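Local atomic coordinates of RNA-dependent RNA Polymerase (Bombyx mori cytoplasmic polyhedrosis virus, PDB entry 6TZ0), a protein that catalyses template-directed RNA synthesis inside the virus, transcribing plus strands from the double-stranded genome and making the complementary minus strands during replication. Residues 99-104 with 242-247; 342-347 with 480-485. All blocks are in the same frame, centred on the assembly; numbering follows the deposited sequence.

Interaction 1: residues 99-104 with 242-247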
ATOM      1  N   HIS A  99      19.964  17.291  10.648  1.00 41.90           N
ATOM      2  CA  HIS A  99      21.121  16.425  10.775  1.00 41.90           C
ATOM      3  C   HIS A  99      21.551  15.993   9.384  1.00 41.90           C
ATOM      4  O   HIS A  99      20.715  15.655   8.541  1.00 41.90           O
ATOM      5  CB  HIS A  99      20.836  15.221  11.686  1.00 41.90           C
ATOM      6  CG  HIS A  99      19.776  14.295  11.182  1.00 41.90           C
ATOM      7  ND1 HIS A  99      18.433  14.534  11.358  1.00 41.90           N
ATOM      8  CD2 HIS A  99      19.865  13.109  10.538  1.00 41.90           C
ATOM      9  CE1 HIS A  99      17.738  13.543  10.829  1.00 41.90           C
ATOM     10  NE2 HIS A  99      18.584  12.665  10.323  1.00 41.90           N
ATOM     11  N   LYS A 100      22.863  16.040   9.152  1.00 45.23           N
ATOM     12  CA  LYS A 100      23.390  16.007   7.793  1.00 45.23           C
ATOM     13  C   LYS A 100      23.245  14.633   7.155  1.00 45.23           C
ATOM     14  O   LYS A 100      22.917  14.528   5.969  1.00 45.23           O
ATOM     15  CB  LYS A 100      24.851  16.453   7.799  1.00 45.23           C
ATOM     16  CG  LYS A 100      25.488  16.518   6.428  1.00 45.23           C
ATOM     17  CD  LYS A 100      26.899  17.067   6.496  1.00 45.23           C
ATOM     18  CE  LYS A 100      26.873  18.555   6.797  1.00 45.23           C
ATOM     19  NZ  LYS A 100      26.239  19.324   5.694  1.00 45.23           N
ATOM     20  N   TYR A 101      23.469  13.571   7.915  1.00 44.31           N
ATOM     21  CA  TYR A 101      23.559  12.235   7.351  1.00 44.31           C
ATOM     22  C   TYR A 101      22.347  11.412   7.755  1.00 44.31           C
ATOM     23  O   TYR A 101      21.969  11.392   8.929  1.00 44.31           O
ATOM     24  CB  TYR A 101      24.845  11.546   7.805  1.00 44.31           C
ATOM     25  CG  TYR A 101      26.072  12.304   7.384  1.00 44.31           C
ATOM     26  CD1 TYR A 101      26.512  12.267   6.070  1.00 44.31           C
ATOM     27  CD2 TYR A 101      26.783  13.069   8.296  1.00 44.31           C
ATOM     28  CE1 TYR A 101      27.626  12.967   5.678  1.00 44.31           C
ATOM     29  CE2 TYR A 101      27.896  13.772   7.915  1.00 44.31           C
ATOM     30  CZ  TYR A 101      28.315  13.716   6.604  1.00 44.31           C
ATOM     31  OH  TYR A 101      29.430  14.409   6.205  1.00 44.31           O
ATOM     32  N   ASP A 102      21.746  10.739   6.779  1.00 43.92           N
ATOM     33  CA  ASP A 102      20.684   9.781   7.027  1.00 43.92           C
ATOM     34  C   ASP A 102      21.121   8.358   6.742  1.00 43.92           C
ATOM     35  O   ASP A 102      20.326   7.430   6.917  1.00 43.92           O
ATOM     36  CB  ASP A 102      19.454  10.109   6.177  1.00 43.92           C
ATOM     37  CG  ASP A 102      18.780  11.389   6.600  1.00 43.92           C
ATOM     38  OD1 ASP A 102      18.885  11.749   7.787  1.00 43.92           O
ATOM     39  OD2 ASP A 102      18.135  12.031   5.751  1.00 43.92           O
ATOM     40  N   TYR A 103      22.356   8.161   6.293  1.00 43.16           N
ATOM     41  CA  TYR A 103      22.824   6.860   5.855  1.00 43.16           C
ATOM     42  C   TYR A 103      24.200   6.607   6.455  1.00 43.16           C
ATOM     43  O   TYR A 103      24.692   7.384   7.277  1.00 43.16           O
ATOM     44  CB  TYR A 103      22.805   6.779   4.323  1.00 43.16           C
ATOM     45  CG  TYR A 103      21.401   6.755   3.744  1.00 43.16           C
ATOM     46  CD1 TYR A 103      20.713   5.564   3.594  1.00 43.16           C
ATOM     47  CD2 TYR A 103      20.754   7.927   3.387  1.00 43.16           C
ATOM     48  CE1 TYR A 103      19.438   5.532   3.089  1.00 43.16           C
ATOM     49  CE2 TYR A 103      19.469   7.910   2.888  1.00 43.16           C
ATOM     50  CZ  TYR A 103      18.818   6.707   2.741  1.00 43.16           C
ATOM     51  OH  TYR A 103      17.543   6.667   2.238  1.00 43.16           O
ATOM     52  N   LEU A 104      24.822   5.506   6.046  1.00 43.27           N
ATOM     53  CA  LEU A 104      26.067   5.043   6.649  1.00 43.27           C
ATOM     54  C   LEU A 104      27.231   5.901   6.169  1.00 43.27           C
ATOM     55  O   LEU A 104      27.581   5.880   4.985  1.00 43.27           O
ATOM     56  CB  LEU A 104      26.274   3.567   6.315  1.00 43.27           C
ATOM     57  CG  LEU A 104      27.310   2.661   6.990  1.00 43.27           C
ATOM     58  CD1 LEU A 104      28.612   2.679   6.259  1.00 43.27           C
ATOM     59  CD2 LEU A 104      27.547   3.099   8.421  1.00 43.27           C
ATOM     60  N   TYR A 242      28.111   7.652   0.987  1.00 42.09           N
ATOM     61  CA  TYR A 242      27.883   7.143  -0.359  1.00 42.09           C
ATOM     62  C   TYR A 242      26.438   7.335  -0.802  1.00 42.09           C
ATOM     63  O   TYR A 242      26.182   7.862  -1.893  1.00 42.09           O
ATOM     64  CB  TYR A 242      28.311   5.678  -0.398  1.00 42.09           C
ATOM     65  CG  TYR A 242      28.136   4.958  -1.702  1.00 42.09           C
ATOM     66  CD1 TYR A 242      28.762   5.407  -2.852  1.00 42.09           C
ATOM     67  CD2 TYR A 242      27.446   3.760  -1.756  1.00 42.09           C
ATOM     68  CE1 TYR A 242      28.630   4.731  -4.041  1.00 42.09           C
ATOM     69  CE2 TYR A 242      27.316   3.070  -2.936  1.00 42.09           C
ATOM     70  CZ  TYR A 242      27.914   3.558  -4.074  1.00 42.09           C
ATOM     71  OH  TYR A 242      27.787   2.875  -5.255  1.00 42.09           O
ATOM     72  N   ILE A 243      25.484   6.972   0.055  1.00 43.17           N
ATOM     73  CA  ILE A 243      24.076   7.025  -0.319  1.00 43.17           C
ATOM     74  C   ILE A 243      23.587   8.469  -0.388  1.00 43.17           C
ATOM     75  O   ILE A 243      22.805   8.827  -1.277  1.00 43.17           O
ATOM     76  CB  ILE A 243      23.248   6.185   0.665  1.00 43.17           C
ATOM     77  CG1 ILE A 243      23.800   4.763   0.750  1.00 43.17           C
ATOM     78  CG2 ILE A 243      21.819   6.129   0.238  1.00 43.17           C
ATOM     79  CD1 ILE A 243      23.771   4.009  -0.546  1.00 43.17           C
ATOM     80  N   ASP A 244      24.064   9.323   0.521  1.00 44.56           N
ATOM     81  CA  ASP A 244      23.660  10.726   0.525  1.00 44.56           C
ATOM     82  C   ASP A 244      24.152  11.454  -0.715  1.00 44.56           C
ATOM     83  O   ASP A 244      23.405  12.230  -1.327  1.00 44.56           O
ATOM     84  CB  ASP A 244      24.187  11.420   1.777  1.00 44.56           C
ATOM     85  CG  ASP A 244      23.477  10.976   3.026  1.00 44.56           C
ATOM     86  OD1 ASP A 244      22.281  10.646   2.942  1.00 44.56           O
ATOM     87  OD2 ASP A 244      24.114  10.954   4.093  1.00 44.56           O
ATOM     88  N   GLU A 245      25.395  11.196  -1.118  1.00 45.91           N
ATOM     89  CA  GLU A 245      25.917  11.845  -2.310  1.00 45.91           C
ATOM     90  C   GLU A 245      25.300  11.272  -3.576  1.00 45.91           C
ATOM     91  O   GLU A 245      25.132  11.999  -4.554  1.00 45.91           O
ATOM     92  CB  GLU A 245      27.436  11.741  -2.353  1.00 45.91           C
ATOM     93  CG  GLU A 245      28.113  12.620  -1.331  1.00 45.91           C
ATOM     94  CD  GLU A 245      27.913  14.093  -1.620  1.00 45.91           C
ATOM     95  OE1 GLU A 245      27.869  14.466  -2.811  1.00 45.91           O
ATOM     96  OE2 GLU A 245      27.787  14.878  -0.659  1.00 45.91           O
ATOM     97  N   LYS A 246      24.948   9.982  -3.578  1.00 41.93           N
ATOM     98  CA  LYS A 246      24.208   9.424  -4.710  1.00 41.93           C
ATOM     99  C   LYS A 246      22.836  10.067  -4.858  1.00 41.93           C
ATOM    100  O   LYS A 246      22.427  10.421  -5.968  1.00 41.93           O
ATOM    101  CB  LYS A 246      24.061   7.917  -4.546  1.00 41.93           C
ATOM    102  CG  LYS A 246      25.256   7.105  -4.962  1.00 41.93           C
ATOM    103  CD  LYS A 246      25.177   5.761  -4.295  1.00 41.93           C
ATOM    104  CE  LYS A 246      24.009   4.954  -4.758  1.00 41.93           C
ATOM    105  NZ  LYS A 246      23.989   3.681  -4.006  1.00 41.93           N
ATOM    106  N   LEU A 247      22.116  10.237  -3.749  1.00 41.55           N
ATOM    107  CA  LEU A 247      20.806  10.871  -3.801  1.00 41.55           C
ATOM    108  C   LEU A 247      20.883  12.360  -4.100  1.00 41.55           C
ATOM    109  O   LEU A 247      19.897  12.928  -4.577  1.00 41.55           O
ATOM    110  CB  LEU A 247      20.065  10.661  -2.485  1.00 41.55           C
ATOM    111  CG  LEU A 247      19.606   9.244  -2.169  1.00 41.55           C
ATOM    112  CD1 LEU A 247      19.030   9.188  -0.772  1.00 41.55           C
ATOM    113  CD2 LEU A 247      18.588   8.797  -3.190  1.00 41.55           C
TER
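The ring of Tyr-103 meets three partners from helix 242-248, one over a face, one at an edge and one obliquely. Over one face sits the CG2 methyl of Ile-243, 3.5 Å from the ring centroid and 10° off the ring normal, which meets the criterion for a CH-pi contact. At the ring edge, near its plane, Asp-244 OD1 lies 3.2 Å from Tyr-103 CD2, with the carboxylate turned 70° from the ring. The ring of Tyr-101 carries Lys-100 CG over one face, while Asp-244 OD2 comes to its edge, 3.4 Å from Tyr-101 CD1. One carboxylate thus spans the two tyrosines, each oxygen serving a different ring.

The methyl is placed by the first torsion of Ile-243: with chi1 at -54°, CG2 stands anti to the backbone N and lies over the tyrosine, whereas the CG1 branch leads off elsewhere. One turn further along the helix, Leu-247 brings CD1 obliquely to Tyr-103 CE2 at 3.9 Å, so two apolar side chains spaced four residues apart both touch this ring.

The polar ends find partners just before the helix. Tyr-101 OH is hydrogen-bonded to Asp-240, and Asp-244 OD2 to Ser-241 OG. Asp-102 OD2 and Asp-244 OD1, like charges, remain 5.2 Å apart.

On the helix side, Tyr-242 OH and Lys-246 NZ both bind Asp-341. The whole contact, which buries 288 Å², is aromatic and aliphatic packing plus one carboxylate set between two tyrosine edges. It seats an irregular loop on a short helix within the N-terminal region of the polymerase, next to the UTP-binding loop: the side chain of Leu-247 lies about 4 Å from that of Arg-485, a UTP-binding residue.

Interaction 2: residues 342-347 with 480-485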
ATOM      1  N   GLY A 342      22.017  -0.107  -8.285  1.00 49.01           N
ATOM      2  CA  GLY A 342      21.386  -1.396  -8.252  1.00 49.01           C
ATOM      3  C   GLY A 342      20.970  -1.854  -6.871  1.00 49.01           C
ATOM      4  O   GLY A 342      19.943  -2.519  -6.741  1.00 49.01           O
ATOM      5  N   THR A 343      21.729  -1.501  -5.836  1.00 50.16           N
ATOM      6  CA  THR A 343      21.404  -1.937  -4.485  1.00 50.16           C
ATOM      7  C   THR A 343      20.159  -1.229  -3.972  1.00 50.16           C
ATOM      8  O   THR A 343      19.839  -0.112  -4.382  1.00 50.16           O
ATOM      9  CB  THR A 343      22.560  -1.652  -3.529  1.00 50.16           C
ATOM     10  OG1 THR A 343      22.751  -0.236  -3.417  1.00 50.16           O
ATOM     11  CG2 THR A 343      23.823  -2.262  -4.049  1.00 50.16           C
ATOM     12  N   PHE A 344      19.455  -1.889  -3.060  1.00 51.05           N
ATOM     13  CA  PHE A 344      18.324  -1.236  -2.422  1.00 51.05           C
ATOM     14  C   PHE A 344      18.838  -0.393  -1.268  1.00 51.05           C
ATOM     15  O   PHE A 344      19.654  -0.847  -0.463  1.00 51.05           O
ATOM     16  CB  PHE A 344      17.289  -2.241  -1.925  1.00 51.05           C
ATOM     17  CG  PHE A 344      16.494  -2.920  -3.016  1.00 51.05           C
ATOM     18  CD1 PHE A 344      16.682  -2.636  -4.356  1.00 51.05           C
ATOM     19  CD2 PHE A 344      15.485  -3.789  -2.678  1.00 51.05           C
ATOM     20  CE1 PHE A 344      15.930  -3.266  -5.330  1.00 51.05           C
ATOM     21  CE2 PHE A 344      14.725  -4.419  -3.643  1.00 51.05           C
ATOM     22  CZ  PHE A 344      14.947  -4.155  -4.966  1.00 51.05           C
ATOM     23  N   LEU A 345      18.375   0.842  -1.201  1.00 50.17           N
ATOM     24  CA  LEU A 345      18.903   1.836  -0.280  1.00 50.17           C
ATOM     25  C   LEU A 345      18.211   1.665   1.067  1.00 50.17           C
ATOM     26  O   LEU A 345      16.985   1.775   1.153  1.00 50.17           O
ATOM     27  CB  LEU A 345      18.673   3.234  -0.853  1.00 50.17           C
ATOM     28  CG  LEU A 345      19.583   3.822  -1.944  1.00 50.17           C
ATOM     29  CD1 LEU A 345      19.519   3.117  -3.286  1.00 50.17           C
ATOM     30  CD2 LEU A 345      19.195   5.261  -2.158  1.00 50.17           C
ATOM     31  N   ALA A 346      18.985   1.382   2.114  1.00 48.13           N
ATOM     32  CA  ALA A 346      18.393   1.059   3.405  1.00 48.13           C
ATOM     33  C   ALA A 346      19.329   1.404   4.546  1.00 48.13           C
ATOM     34  O   ALA A 346      20.506   1.045   4.512  1.00 48.13           O
ATOM     35  CB  ALA A 346      18.052  -0.422   3.506  1.00 48.13           C
ATOM     36  N   THR A 347      18.778   2.061   5.561  1.00 45.72           N
ATOM     37  CA  THR A 347      19.422   2.245   6.859  1.00 45.72           C
ATOM     38  C   THR A 347      18.361   2.152   7.944  1.00 45.72           C
ATOM     39  O   THR A 347      17.276   1.599   7.739  1.00 45.72           O
ATOM     40  CB  THR A 347      20.187   3.570   6.963  1.00 45.72           C
ATOM     41  OG1 THR A 347      19.387   4.641   6.448  1.00 45.72           O
ATOM     42  CG2 THR A 347      21.544   3.481   6.299  1.00 45.72           C
ATOM     43  N   GLN A 480      12.188  -0.982   1.043  1.00 56.35           N
ATOM     44  CA  GLN A 480      13.338  -0.777   0.179  1.00 56.35           C
ATOM     45  C   GLN A 480      12.889  -0.707  -1.268  1.00 56.35           C
ATOM     46  O   GLN A 480      11.993  -1.446  -1.684  1.00 56.35           O
ATOM     47  CB  GLN A 480      14.374  -1.896   0.290  1.00 56.35           C
ATOM     48  CG  GLN A 480      15.391  -1.785   1.390  1.00 56.35           C
ATOM     49  CD  GLN A 480      14.838  -2.081   2.751  1.00 56.35           C
ATOM     50  OE1 GLN A 480      14.907  -1.252   3.645  1.00 56.35           O
ATOM     51  NE2 GLN A 480      14.288  -3.275   2.921  1.00 56.35           N
ATOM     52  N   GLN A 481      13.513   0.195  -2.020  1.00 55.11           N
ATOM     53  CA  GLN A 481      13.631   0.058  -3.462  1.00 55.11           C
ATOM     54  C   GLN A 481      14.851   0.847  -3.903  1.00 55.11           C
ATOM     55  O   GLN A 481      15.267   1.796  -3.237  1.00 55.11           O
ATOM     56  CB  GLN A 481      12.376   0.505  -4.226  1.00 55.11           C
ATOM     57  CG  GLN A 481      11.990   1.961  -4.133  1.00 55.11           C
ATOM     58  CD  GLN A 481      10.714   2.224  -4.911  1.00 55.11           C
ATOM     59  OE1 GLN A 481      10.172   1.321  -5.542  1.00 55.11           O
ATOM     60  NE2 GLN A 481      10.233   3.455  -4.874  1.00 55.11           N
ATOM     61  N   SER A 482      15.433   0.419  -5.016  1.00 52.40           N
ATOM     62  CA  SER A 482      16.666   1.018  -5.493  1.00 52.40           C
ATOM     63  C   SER A 482      16.401   2.398  -6.076  1.00 52.40           C
ATOM     64  O   SER A 482      15.282   2.713  -6.491  1.00 52.40           O
ATOM     65  CB  SER A 482      17.324   0.119  -6.537  1.00 52.40           C
ATOM     66  OG  SER A 482      16.501  -0.029  -7.675  1.00 52.40           O
ATOM     67  N   ASP A 483      17.451   3.229  -6.055  1.00 50.62           N
ATOM     68  CA  ASP A 483      17.471   4.582  -6.620  1.00 50.62           C
ATOM     69  C   ASP A 483      16.439   5.498  -5.950  1.00 50.62           C
ATOM     70  O   ASP A 483      15.935   6.443  -6.559  1.00 50.62           O
ATOM     71  CB  ASP A 483      17.274   4.537  -8.145  1.00 50.62           C
ATOM     72  CG  ASP A 483      17.820   5.757  -8.847  1.00 50.62           C
ATOM     73  OD1 ASP A 483      18.427   6.606  -8.168  1.00 50.62           O
ATOM     74  OD2 ASP A 483      17.626   5.870 -10.074  1.00 50.62           O
ATOM     75  N   ARG A 484      16.126   5.247  -4.679  1.00 52.56           N
ATOM     76  CA  ARG A 484      15.033   5.944  -4.015  1.00 52.56           C
ATOM     77  C   ARG A 484      15.241   5.820  -2.512  1.00 52.56           C
ATOM     78  O   ARG A 484      15.919   4.908  -2.040  1.00 52.56           O
ATOM     79  CB  ARG A 484      13.678   5.364  -4.461  1.00 52.56           C
ATOM     80  CG  ARG A 484      12.417   6.188  -4.170  1.00 52.56           C
ATOM     81  CD  ARG A 484      11.688   5.698  -2.929  1.00 52.56           C
ATOM     82  NE  ARG A 484      10.405   6.368  -2.735  1.00 52.56           N
ATOM     83  CZ  ARG A 484      10.248   7.516  -2.086  1.00 52.56           C
ATOM     84  NH1 ARG A 484      11.295   8.134  -1.559  1.00 52.56           N
ATOM     85  NH2 ARG A 484       9.040   8.045  -1.961  1.00 52.56           N
ATOM     86  N   ARG A 485      14.627   6.735  -1.762  1.00 51.31           N
ATOM     87  CA  ARG A 485      14.729   6.762  -0.307  1.00 51.31           C
ATOM     88  C   ARG A 485      13.954   5.600   0.324  1.00 51.31           C
ATOM     89  O   ARG A 485      13.437   4.709  -0.352  1.00 51.31           O
ATOM     90  CB  ARG A 485      14.224   8.097   0.226  1.00 51.31           C
ATOM     91  CG  ARG A 485      15.077   9.281  -0.173  1.00 51.31           C
ATOM     92  CD  ARG A 485      14.460  10.579   0.316  1.00 51.31           C
ATOM     93  NE  ARG A 485      13.171  10.817  -0.328  1.00 51.31           N
ATOM     94  CZ  ARG A 485      12.353  11.820  -0.035  1.00 51.31           C
ATOM     95  NH1 ARG A 485      12.687  12.709   0.892  1.00 51.31           N
ATOM     96  NH2 ARG A 485      11.201  11.939  -0.682  1.00 51.31           N
TER
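The carbonyl oxygen of Thr-343 is approached by two carbons of Ser-482: CA makes a CA-H...O contact with Thr-343 O at 3.5 Å, the angle at hydrogen being 126°, and Ser-482 CB lies 3.3 Å from the same oxygen. Next along the chain, the Phe-344 ring lies against the opposing backbone, one face covered by Gln-481 CA, 4.2 Å from the ring centroid and 12° off its normal. At the root of the ring, Phe-344 CB meets Gln-480 CB at 3.7 Å, and the methyl of Ala-346 rests on Gln-480 CG at the same separation.

Leu-345 goes to the turn instead. With CG anti to the carbonyl carbon (chi1 -79°), its side chain extends to the turn and the two methyls divide the backbone between them, CD1 reaching Asp-483 N at 3.5 Å and CD2 touching Arg-484 O at 3.3 Å. Asp-483 itself points away and forms a salt bridge with Arg-254.

The turn so packed joins antiparallel strands 474-477 and 489-491. Its arginine-rich sequence and the UTP-binding Arg-485 are consistent with motif F, the basic fingers element of viral RNA polymerases that engages the incoming nucleotide.

Read from the N terminus, interaction 1 comes first: it brings the loop before helix 121-134 back together with helix 242-248, closing 137 intervening residues, about half of them helical. Interaction 2 opens only after that, at the linker between helices 325-339 and 349-356, and closes on the turn before strand 489-491. The two closures follow in series, neither nested nor crossed, yet their centres are 12 Å apart. Leu-345 joins them, its CD2 lying 3.7 Å from both Ile-243 CG2 and Leu-247 CD2, and Asp-102 O probably accepts a hydrogen bond from Thr-347 OG1. Leu-345 thus packs between helix 242-248 and the turn that holds Arg-485, while Leu-247 and Arg-485 also touch directly.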